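Local coordinates for protein quinone oxidoreductase (PDB 3TQH) that binds NADPH and probably uses it to reduce quinones, as a member of the medium-chain dehydrogenase/reductase family, at residues 8-16 with 60-71; 123-134 with 280-291. All coordinates share one frame; numbering follows the deposited sequence.

Interaction 1: 8-16 with 60-71; sequences KAIQFDQFG and AKKLKNNLPSGL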
loop_
_atom_site.group_PDB
_atom_site.type_symbol
_atom_site.label_atom_id
_atom_site.label_comp_id
_atom_site.label_asym_id
_atom_site.label_seq_id
_atom_site.Cartn_x
_atom_site.Cartn_y
_atom_site.Cartn_z
ATOM N N LYS A 8 -18.545 13.680 -8.557
ATOM C CA LYS A 8 -18.479 13.544 -7.098
ATOM C C LYS A 8 -17.065 13.117 -6.696
ATOM O O LYS A 8 -16.462 12.250 -7.336
ATOM C CB LYS A 8 -19.495 12.511 -6.595
ATOM C CG LYS A 8 -20.939 12.761 -7.051
ATOM C CD LYS A 8 -21.878 11.630 -6.597
ATOM C CE LYS A 8 -23.333 11.869 -7.014
ATOM N NZ LYS A 8 -23.591 11.555 -8.453
ATOM N N ALA A 9 -16.547 13.729 -5.635
ATOM C CA ALA A 9 -15.215 13.408 -5.122
ATOM C C ALA A 9 -15.092 13.753 -3.639
ATOM O O ALA A 9 -15.757 14.667 -3.155
ATOM C CB ALA A 9 -14.161 14.145 -5.915
ATOM N N ILE A 10 -14.256 13.007 -2.920
ATOM C CA ILE A 10 -13.980 13.303 -1.518
ATOM C C ILE A 10 -12.874 14.346 -1.457
ATOM O O ILE A 10 -11.825 14.178 -2.062
ATOM C CB ILE A 10 -13.544 12.049 -0.725
ATOM C CG1 ILE A 10 -14.715 11.062 -0.583
ATOM C CG2 ILE A 10 -13.010 12.438 0.659
ATOM C CD1 ILE A 10 -15.846 11.553 0.292
ATOM N N GLN A 11 -13.121 15.434 -0.741
ATOM C CA GLN A 11 -12.087 16.431 -0.503
ATOM C C GLN A 11 -12.018 16.762 0.967
ATOM O O GLN A 11 -12.914 16.411 1.726
ATOM C CB GLN A 11 -12.354 17.693 -1.321
ATOM C CG GLN A 11 -11.887 17.561 -2.762
ATOM C CD GLN A 11 -12.255 18.741 -3.637
ATOM O OE1 GLN A 11 -12.070 18.683 -4.848
ATOM N NE2 GLN A 11 -12.782 19.808 -3.042
ATOM N N PHE A 12 -10.933 17.411 1.365
ATOM C CA PHE A 12 -10.833 18.002 2.690
ATOM C C PHE A 12 -10.292 19.420 2.541
ATOM O O PHE A 12 -9.441 19.675 1.692
ATOM C CB PHE A 12 -9.982 17.132 3.635
ATOM C CG PHE A 12 -8.529 16.988 3.230
ATOM C CD1 PHE A 12 -7.530 17.645 3.937
ATOM C CD2 PHE A 12 -8.158 16.171 2.170
ATOM C CE1 PHE A 12 -6.188 17.512 3.581
ATOM C CE2 PHE A 12 -6.820 16.037 1.802
ATOM C CZ PHE A 12 -5.835 16.709 2.511
ATOM N N ASP A 13 -10.817 20.336 3.352
ATOM C CA ASP A 13 -10.449 21.749 3.308
ATOM C C ASP A 13 -9.367 22.095 4.327
ATOM O O ASP A 13 -8.699 23.117 4.207
ATOM C CB ASP A 13 -11.683 22.616 3.577
ATOM C CG ASP A 13 -12.753 22.463 2.509
ATOM O OD1 ASP A 13 -12.689 21.479 1.737
ATOM O OD2 ASP A 13 -13.659 23.325 2.439
ATOM N N GLN A 14 -9.206 21.246 5.336
ATOM C CA GLN A 14 -8.255 21.497 6.409
ATOM C C GLN A 14 -7.717 20.180 6.927
ATOM O O GLN A 14 -8.395 19.152 6.845
ATOM C CB GLN A 14 -8.931 22.268 7.551
ATOM C CG GLN A 14 -10.215 21.609 8.069
ATOM C CD GLN A 14 -10.961 22.465 9.080
ATOM O OE1 GLN A 14 -10.467 22.734 10.175
ATOM N NE2 GLN A 14 -12.167 22.882 8.719
ATOM N N PHE A 15 -6.501 20.209 7.461
ATOM C CA PHE A 15 -5.929 19.032 8.098
ATOM C C PHE A 15 -6.640 18.812 9.421
ATOM O O PHE A 15 -6.832 19.748 10.194
ATOM C CB PHE A 15 -4.432 19.205 8.353
ATOM C CG PHE A 15 -3.622 19.425 7.108
ATOM C CD1 PHE A 15 -3.562 18.451 6.124
ATOM C CD2 PHE A 15 -2.905 20.600 6.931
ATOM C CE1 PHE A 15 -2.812 18.645 4.978
ATOM C CE2 PHE A 15 -2.150 20.803 5.784
ATOM C CZ PHE A 15 -2.104 19.820 4.806
ATOM N N GLY A 16 -7.034 17.577 9.689
ATOM C CA GLY A 16 -7.722 17.288 10.936
ATOM C C GLY A 16 -8.144 15.846 11.034
ATOM O O GLY A 16 -7.598 15.001 10.342
ATOM N N ALA A 60 1.555 16.205 3.061
ATOM C CA ALA A 60 0.828 17.319 3.691
ATOM C C ALA A 60 1.615 18.626 3.659
ATOM O O ALA A 60 1.022 19.701 3.630
ATOM C CB ALA A 60 0.459 16.972 5.127
ATOM N N LYS A 61 2.942 18.528 3.672
ATOM C CA LYS A 61 3.823 19.696 3.574
ATOM C C LYS A 61 3.582 20.461 2.268
ATOM O O LYS A 61 3.497 21.690 2.267
ATOM C CB LYS A 61 5.294 19.253 3.650
ATOM C CG LYS A 61 6.280 20.313 4.138
ATOM C CD LYS A 61 6.635 20.134 5.620
ATOM C CE LYS A 61 7.776 21.053 6.045
ATOM N NZ LYS A 61 7.442 22.496 5.889
ATOM N N LYS A 62 3.471 19.724 1.163
ATOM C CA LYS A 62 3.259 20.318 -0.168
ATOM C C LYS A 62 1.822 20.812 -0.384
ATOM O O LYS A 62 1.607 21.812 -1.069
ATOM C CB LYS A 62 3.600 19.304 -1.265
ATOM C CG LYS A 62 5.053 18.825 -1.281
ATOM C CD LYS A 62 5.957 19.706 -2.154
ATOM C CE LYS A 62 7.229 18.963 -2.576
ATOM N NZ LYS A 62 6.919 17.700 -3.342
ATOM N N LEU A 63 0.846 20.104 0.185
ATOM C CA LEU A 63 -0.564 20.494 0.083
ATOM C C LEU A 63 -0.963 21.595 1.066
ATOM O O LEU A 63 -2.089 22.087 1.003
ATOM C CB LEU A 63 -1.483 19.288 0.323
ATOM C CG LEU A 63 -1.571 18.194 -0.734
ATOM C CD1 LEU A 63 -2.484 17.086 -0.240
ATOM C CD2 LEU A 63 -2.079 18.751 -2.048
ATOM N N LYS A 64 -0.054 21.968 1.969
ATOM C CA LYS A 64 -0.325 22.949 3.032
ATOM C C LYS A 64 -1.029 24.218 2.548
ATOM O O LYS A 64 -2.018 24.645 3.147
ATOM C CB LYS A 64 0.986 23.308 3.755
ATOM C CG LYS A 64 0.961 24.573 4.622
ATOM C CD LYS A 64 2.192 24.634 5.541
ATOM C CE LYS A 64 2.820 26.029 5.591
ATOM N NZ LYS A 64 1.966 27.056 6.252
ATOM N N ASN A 65 -0.520 24.810 1.471
ATOM C CA ASN A 65 -1.089 26.043 0.926
ATOM C C ASN A 65 -1.930 25.798 -0.332
ATOM O O ASN A 65 -2.207 26.730 -1.083
ATOM C CB ASN A 65 0.035 27.053 0.633
ATOM C CG ASN A 65 0.428 27.870 1.858
ATOM O OD1 ASN A 65 1.483 27.648 2.462
ATOM N ND2 ASN A 65 -0.421 28.826 2.228
ATOM N N ASN A 66 -2.361 24.557 -0.543
ATOM C CA ASN A 66 -3.044 24.175 -1.784
ATOM C C ASN A 66 -4.342 23.384 -1.576
ATOM O O ASN A 66 -4.785 22.666 -2.472
ATOM C CB ASN A 66 -2.078 23.384 -2.680
ATOM C CG ASN A 66 -0.970 24.253 -3.256
ATOM O OD1 ASN A 66 0.017 24.561 -2.579
ATOM N ND2 ASN A 66 -1.130 24.655 -4.513
ATOM N N LEU A 67 -4.956 23.527 -0.404
ATOM C CA LEU A 67 -6.228 22.877 -0.117
ATOM C C LEU A 67 -7.380 23.701 -0.705
ATOM O O LEU A 67 -7.228 24.900 -0.930
ATOM C CB LEU A 67 -6.412 22.695 1.396
ATOM C CG LEU A 67 -5.361 21.847 2.119
ATOM C CD1 LEU A 67 -5.686 21.749 3.603
ATOM C CD2 LEU A 67 -5.245 20.458 1.501
ATOM N N PRO A 68 -8.543 23.067 -0.948
ATOM C CA PRO A 68 -8.880 21.666 -0.691
ATOM C C PRO A 68 -8.170 20.673 -1.604
ATOM O O PRO A 68 -7.814 21.003 -2.736
ATOM C CB PRO A 68 -10.393 21.618 -0.939
ATOM C CG PRO A 68 -10.651 22.712 -1.868
ATOM C CD PRO A 68 -9.702 23.804 -1.482
ATOM N N SER A 69 -7.991 19.459 -1.102
ATOM C CA SER A 69 -7.316 18.399 -1.834
ATOM C C SER A 69 -8.160 17.137 -1.839
ATOM O O SER A 69 -8.898 16.872 -0.891
ATOM C CB SER A 69 -5.964 18.102 -1.180
ATOM O OG SER A 69 -5.347 16.959 -1.744
ATOM N N GLY A 70 -8.049 16.367 -2.917
ATOM C CA GLY A 70 -8.565 15.006 -2.944
ATOM C C GLY A 70 -7.668 14.072 -2.142
ATOM O O GLY A 70 -6.731 14.517 -1.482
ATOM N N LEU A 71 -7.963 12.776 -2.213
ATOM C CA LEU A 71 -7.177 11.746 -1.551
ATOM C C LEU A 71 -7.179 10.458 -2.360
ATOM O O LEU A 71 -8.092 10.207 -3.141
ATOM C CB LEU A 71 -7.741 11.456 -0.160
ATOM C CG LEU A 71 -7.267 12.302 1.026
ATOM C CD1 LEU A 71 -7.881 11.745 2.311
ATOM C CD2 LEU A 71 -5.748 12.341 1.132
HETATM O O HOH W 1 -10.492 12.851 -4.169
#
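At chi1 64° the CG of F12 lies between its backbone N and carbonyl carbon, which brings the ring beside S69, L67 and L71; F15, whose CG lies anti to its carbonyl carbon (chi1 -60°), places its ring against A60 and L67. The backbones are joined by one antiparallel hydrogen-bonded pair, F12 with S69. F12 N gives to S69 O at 3.1 Å and S69 N gives to F12 O at 3.2 Å. Beside this bridge a water takes the L71 N-H and donates to I10 O, so that I10 and L71 are joined through water. The F12 ring receives L67 CD2 at 3.7 Å from CE1 and L71 CG at 3.8 Å from CE2, while G70 O lies near the ring plane at its edge. L67 divides its branches between the two phenylalanines: its CD1 stands 4.2 Å from the F15 ring centroid and 11° off the normal, a CH-pi contact over the face. K64 CA meets the edge of that ring, and A60 CB is 3.7 Å from F15 CE1. P68, which follows a cis peptide bond, has CB 3.5 Å from D13 OD1; the other carboxylate oxygen, OD2, makes a salt bridge to K22. The arrangement is an isolated beta bridge, joining the hairpin of strands 6-12 and 21-27, at F12, to the loop after helix 58-63 in the GroES-like part of the fold.

Interaction 2: 123-134 with 280-291; sequences LEKLSFLQAASL and KLVSEDKLRIEI. With SO4 (sulfate ion), chain D.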
loop_
_atom_site.group_PDB
_atom_site.type_symbol
_atom_site.label_atom_id
_atom_site.label_comp_id
_atom_site.label_asym_id
_atom_site.label_seq_id
_atom_site.Cartn_x
_atom_site.Cartn_y
_atom_site.Cartn_z
ATOM N N LEU A 123 -6.261 -7.387 -16.051
ATOM C CA LEU A 123 -6.544 -8.734 -16.543
ATOM C C LEU A 123 -8.039 -9.031 -16.398
ATOM O O LEU A 123 -8.677 -8.556 -15.462
ATOM C CB LEU A 123 -5.705 -9.768 -15.781
ATOM C CG LEU A 123 -4.220 -9.784 -16.160
ATOM C CD1 LEU A 123 -3.414 -10.587 -15.161
ATOM C CD2 LEU A 123 -4.036 -10.336 -17.577
ATOM N N GLU A 124 -8.596 -9.793 -17.333
ATOM C CA GLU A 124 -10.040 -10.068 -17.343
ATOM C C GLU A 124 -10.510 -10.758 -16.057
ATOM O O GLU A 124 -11.565 -10.415 -15.514
ATOM C CB GLU A 124 -10.437 -10.886 -18.588
ATOM C CG GLU A 124 -11.753 -11.690 -18.492
ATOM C CD GLU A 124 -13.022 -10.836 -18.367
ATOM O OE1 GLU A 124 -12.959 -9.671 -17.899
ATOM O OE2 GLU A 124 -14.104 -11.351 -18.735
ATOM N N LYS A 125 -9.718 -11.708 -15.566
ATOM C CA LYS A 125 -10.089 -12.489 -14.378
ATOM C C LYS A 125 -10.118 -11.660 -13.090
ATOM O O LYS A 125 -10.784 -12.045 -12.130
ATOM C CB LYS A 125 -9.141 -13.678 -14.202
ATOM C CG LYS A 125 -9.234 -14.712 -15.303
ATOM C CD LYS A 125 -10.413 -15.653 -15.109
ATOM C CE LYS A 125 -10.109 -16.731 -14.073
ATOM N NZ LYS A 125 -11.168 -17.777 -14.038
ATOM N N LEU A 126 -9.391 -10.544 -13.068
ATOM C CA LEU A 126 -9.387 -9.632 -11.923
ATOM C C LEU A 126 -10.677 -8.820 -11.861
ATOM O O LEU A 126 -11.100 -8.256 -12.867
ATOM C CB LEU A 126 -8.209 -8.649 -12.011
ATOM C CG LEU A 126 -6.791 -9.109 -11.662
ATOM C CD1 LEU A 126 -5.794 -7.969 -11.904
ATOM C CD2 LEU A 126 -6.719 -9.572 -10.221
ATOM N N SER A 127 -11.293 -8.740 -10.685
ATOM C CA SER A 127 -12.377 -7.786 -10.480
ATOM C C SER A 127 -11.771 -6.389 -10.361
ATOM O O SER A 127 -10.578 -6.246 -10.093
ATOM C CB SER A 127 -13.177 -8.121 -9.223
ATOM O OG SER A 127 -12.478 -7.740 -8.052
ATOM N N PHE A 128 -12.591 -5.368 -10.570
ATOM C CA PHE A 128 -12.159 -3.984 -10.395
ATOM C C PHE A 128 -11.730 -3.696 -8.948
ATOM O O PHE A 128 -10.732 -3.015 -8.719
ATOM C CB PHE A 128 -13.264 -3.011 -10.829
ATOM C CG PHE A 128 -13.401 -2.876 -12.323
ATOM C CD1 PHE A 128 -14.426 -3.516 -13.004
ATOM C CD2 PHE A 128 -12.498 -2.108 -13.049
ATOM C CE1 PHE A 128 -14.557 -3.390 -14.377
ATOM C CE2 PHE A 128 -12.621 -1.975 -14.425
ATOM C CZ PHE A 128 -13.655 -2.616 -15.091
ATOM N N LEU A 129 -12.485 -4.219 -7.983
ATOM C CA LEU A 129 -12.145 -4.087 -6.565
ATOM C C LEU A 129 -10.779 -4.700 -6.242
ATOM O O LEU A 129 -9.980 -4.104 -5.508
ATOM C CB LEU A 129 -13.221 -4.734 -5.689
ATOM C CG LEU A 129 -14.587 -4.044 -5.695
ATOM C CD1 LEU A 129 -15.648 -4.963 -5.115
ATOM C CD2 LEU A 129 -14.526 -2.720 -4.943
ATOM N N GLN A 130 -10.513 -5.889 -6.776
ATOM C CA GLN A 130 -9.201 -6.513 -6.612
ATOM C C GLN A 130 -8.100 -5.674 -7.268
ATOM O O GLN A 130 -7.033 -5.480 -6.688
ATOM C CB GLN A 130 -9.187 -7.932 -7.190
ATOM C CG GLN A 130 -9.911 -8.962 -6.337
ATOM C CD GLN A 130 -9.949 -10.331 -6.983
ATOM O OE1 GLN A 130 -10.146 -10.455 -8.195
ATOM N NE2 GLN A 130 -9.771 -11.371 -6.176
ATOM N N ALA A 131 -8.372 -5.177 -8.471
ATOM C CA ALA A 131 -7.387 -4.398 -9.219
ATOM C C ALA A 131 -6.995 -3.096 -8.512
ATOM O O ALA A 131 -5.843 -2.683 -8.586
ATOM C CB ALA A 131 -7.891 -4.106 -10.627
ATOM N N ALA A 132 -7.949 -2.449 -7.844
ATOM C CA ALA A 132 -7.690 -1.179 -7.157
ATOM C C ALA A 132 -7.013 -1.395 -5.809
ATOM O O ALA A 132 -6.387 -0.491 -5.280
ATOM C CB ALA A 132 -8.988 -0.398 -6.967
ATOM N N SER A 133 -7.144 -2.594 -5.255
ATOM C CA SER A 133 -6.573 -2.916 -3.949
ATOM C C SER A 133 -5.108 -3.339 -4.021
ATOM O O SER A 133 -4.422 -3.389 -3.000
ATOM C CB SER A 133 -7.399 -4.014 -3.280
ATOM O OG SER A 133 -8.708 -3.548 -2.980
ATOM N N LEU A 134 -4.630 -3.619 -5.225
ATOM C CA LEU A 134 -3.326 -4.246 -5.422
ATOM C C LEU A 134 -2.110 -3.306 -5.555
ATOM O O LEU A 134 -1.075 -3.586 -4.958
ATOM C CB LEU A 134 -3.394 -5.176 -6.641
ATOM C CG LEU A 134 -2.232 -6.141 -6.878
ATOM C CD1 LEU A 134 -2.031 -7.092 -5.704
ATOM C CD2 LEU A 134 -2.463 -6.911 -8.164
ATOM N N LYS A 280 -1.200 -11.069 -12.355
ATOM C CA LYS A 280 -1.304 -12.421 -12.904
ATOM C C LYS A 280 -1.481 -13.450 -11.780
ATOM O O LYS A 280 -2.364 -14.311 -11.847
ATOM C CB LYS A 280 -0.067 -12.757 -13.741
ATOM C CG LYS A 280 -0.285 -13.895 -14.724
ATOM C CD LYS A 280 0.915 -14.071 -15.651
ATOM C CE LYS A 280 0.632 -15.096 -16.732
ATOM N NZ LYS A 280 1.855 -15.408 -17.507
ATOM N N LEU A 281 -0.642 -13.341 -10.749
ATOM C CA LEU A 281 -0.726 -14.197 -9.566
ATOM C C LEU A 281 -2.121 -14.162 -8.968
ATOM O O LEU A 281 -2.694 -15.205 -8.661
ATOM C CB LEU A 281 0.288 -13.766 -8.497
ATOM C CG LEU A 281 1.786 -13.955 -8.767
ATOM C CD1 LEU A 281 2.586 -13.532 -7.536
ATOM C CD2 LEU A 281 2.123 -15.392 -9.159
ATOM N N VAL A 282 -2.671 -12.960 -8.811
ATOM C CA VAL A 282 -4.010 -12.817 -8.237
ATOM C C VAL A 282 -5.078 -13.478 -9.109
ATOM O O VAL A 282 -5.977 -14.135 -8.591
ATOM C CB VAL A 282 -4.386 -11.344 -7.997
ATOM C CG1 VAL A 282 -5.779 -11.250 -7.383
ATOM C CG2 VAL A 282 -3.362 -10.670 -7.102
ATOM N N SER A 283 -4.970 -13.313 -10.425
ATOM C CA SER A 283 -5.929 -13.917 -11.355
ATOM C C SER A 283 -5.829 -15.441 -11.385
ATOM O O SER A 283 -6.819 -16.116 -11.638
ATOM C CB SER A 283 -5.754 -13.359 -12.769
ATOM O OG SER A 283 -4.439 -13.569 -13.249
ATOM N N GLU A 284 -4.638 -15.973 -11.123
ATOM C CA GLU A 284 -4.409 -17.424 -11.113
ATOM C C GLU A 284 -4.629 -18.061 -9.723
ATOM O O GLU A 284 -4.258 -19.216 -9.504
ATOM C CB GLU A 284 -2.989 -17.730 -11.627
ATOM C CG GLU A 284 -2.779 -17.392 -13.105
ATOM C CD GLU A 284 -1.330 -17.546 -13.575
ATOM O OE1 GLU A 284 -0.402 -17.493 -12.738
ATOM O OE2 GLU A 284 -1.119 -17.705 -14.798
ATOM N N ASP A 285 -5.241 -17.312 -8.802
ATOM C CA ASP A 285 -5.441 -17.745 -7.409
ATOM C C ASP A 285 -4.133 -18.197 -6.731
ATOM O O ASP A 285 -4.134 -19.115 -5.908
ATOM C CB ASP A 285 -6.525 -18.843 -7.319
ATOM C CG ASP A 285 -7.951 -18.313 -7.577
ATOM O OD1 ASP A 285 -8.158 -17.083 -7.660
ATOM O OD2 ASP A 285 -8.884 -19.142 -7.687
ATOM N N LYS A 286 -3.026 -17.543 -7.081
ATOM C CA LYS A 286 -1.711 -17.836 -6.493
ATOM C C LYS A 286 -1.302 -16.791 -5.457
ATOM O O LYS A 286 -0.326 -16.972 -4.730
ATOM C CB LYS A 286 -0.642 -17.925 -7.587
ATOM C CG LYS A 286 -0.837 -19.097 -8.555
ATOM C CD LYS A 286 0.305 -19.212 -9.569
ATOM C CE LYS A 286 1.541 -19.909 -8.980
ATOM N NZ LYS A 286 1.441 -21.409 -8.982
ATOM N N LEU A 287 -2.044 -15.688 -5.414
ATOM C CA LEU A 287 -1.850 -14.639 -4.422
ATOM C C LEU A 287 -3.232 -14.096 -4.067
ATOM O O LEU A 287 -4.001 -13.727 -4.954
ATOM C CB LEU A 287 -0.948 -13.538 -4.988
ATOM C CG LEU A 287 -0.633 -12.307 -4.125
ATOM C CD1 LEU A 287 0.079 -12.681 -2.824
ATOM C CD2 LEU A 287 0.204 -11.303 -4.933
ATOM N N ARG A 288 -3.555 -14.069 -2.779
ATOM C CA ARG A 288 -4.854 -13.578 -2.326
ATOM C C ARG A 288 -4.749 -12.129 -1.907
ATOM O O ARG A 288 -3.849 -11.772 -1.145
ATOM C CB ARG A 288 -5.356 -14.375 -1.127
ATOM C CG ARG A 288 -6.759 -13.972 -0.716
ATOM C CD ARG A 288 -7.124 -14.394 0.687
ATOM N NE ARG A 288 -8.382 -13.773 1.087
ATOM C CZ ARG A 288 -9.584 -14.108 0.617
ATOM N NH1 ARG A 288 -9.725 -15.084 -0.278
ATOM N NH2 ARG A 288 -10.662 -13.464 1.049
ATOM N N ILE A 289 -5.671 -11.306 -2.407
ATOM C CA ILE A 289 -5.874 -9.957 -1.896
ATOM C C ILE A 289 -7.086 -10.003 -0.979
ATOM O O ILE A 289 -8.216 -10.204 -1.433
ATOM C CB ILE A 289 -6.137 -8.920 -3.006
ATOM C CG1 ILE A 289 -5.118 -9.056 -4.132
ATOM C CG2 ILE A 289 -6.085 -7.511 -2.420
ATOM C CD1 ILE A 289 -5.237 -7.985 -5.180
ATOM N N GLU A 290 -6.836 -9.839 0.313
ATOM C CA GLU A 290 -7.878 -9.820 1.321
ATOM C C GLU A 290 -8.509 -8.440 1.359
ATOM O O GLU A 290 -7.882 -7.475 1.779
ATOM C CB GLU A 290 -7.283 -10.164 2.692
ATOM C CG GLU A 290 -8.249 -10.051 3.866
ATOM C CD GLU A 290 -9.419 -11.009 3.774
ATOM O OE1 GLU A 290 -9.278 -12.074 3.134
ATOM O OE2 GLU A 290 -10.481 -10.696 4.356
ATOM N N ILE A 291 -9.750 -8.354 0.899
ATOM C CA ILE A 291 -10.545 -7.147 1.028
ATOM C C ILE A 291 -11.503 -7.353 2.207
ATOM O O ILE A 291 -12.479 -8.094 2.104
ATOM C CB ILE A 291 -11.316 -6.862 -0.269
ATOM C CG1 ILE A 291 -10.332 -6.673 -1.431
ATOM C CG2 ILE A 291 -12.196 -5.625 -0.107
ATOM C CD1 ILE A 291 -10.978 -6.738 -2.802
HETATM S S SO4 D . -16.236 -5.724 -10.085
HETATM O O1 SO4 D . -17.061 -4.615 -10.560
HETATM O O2 SO4 D . -17.039 -6.948 -10.021
HETATM O O3 SO4 D . -15.145 -5.974 -11.026
HETATM O O4 SO4 D . -15.706 -5.395 -8.760
HETATM O O HOH W 2 -10.187 -10.847 -3.396
#
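A capping box starts helix 128-133; the turn before it meets the Schellman-ended helix 272-283, and the helix itself meets the chain leading to strand 291-295. In the box, Q130 N donates to S127 OG at 3.0 Å, and S127 N donates to Q130 OE1 on a lone pair, in the carbonyl plane. The second bond fixes the Q130 amide, whose NE2 then reaches I289 O through one water. No direct hydrogen bond crosses between the segments; the remaining contacts are mainly apolar. V282 CG1 meets L126 CD2 at 3.4 Å, the two side chains at about a right angle, while CG2 faces L134 CD2 tip to tip at 4.0 Å. I289 CD1 is 3.4 Å from L134 CD1, again crosswise, and also touches Q130 O. With L134 CG anti to the backbone N (chi1 -168°), CD1 meets I289 and both branches lie near V282 CG2. I291 CD1 lies 4.2 Å from L129 CB. Nearer the surface, K125 CB rests on S283 CB at 3.7 Å. At the amino end of helix 128-133, F128 N donates to a sulfate oxygen, O3, at 2.7 Å, the ion probably coming from the crystallisation liquor. Among the neighbours, L129 and S133 lie against strand 315-319, and the flanking L126 and L134 touch M96 of strand 94-98, while L281 and L287 join the other segment to helix 164-175.

In the fold
Both contacts are partly buried, but one pairs a strand with a loop and the other packs a turn and short helix against a helix end and the chain after it. Interaction 1, its centre about 20 Å from the chain centre, includes direct backbone hydrogen bonds and aromatic rings; interaction 2, its centre about 14 Å from the same point, relies on aliphatic branches and a water bridge. The first stays within the amino-terminal region; the second connects segments 146 residues apart at their closest ends. They share no element and do not touch, their nearest atoms being about 11 Å apart. Each passes near NADPH-binding residues: A60 near K51, I289 near G164.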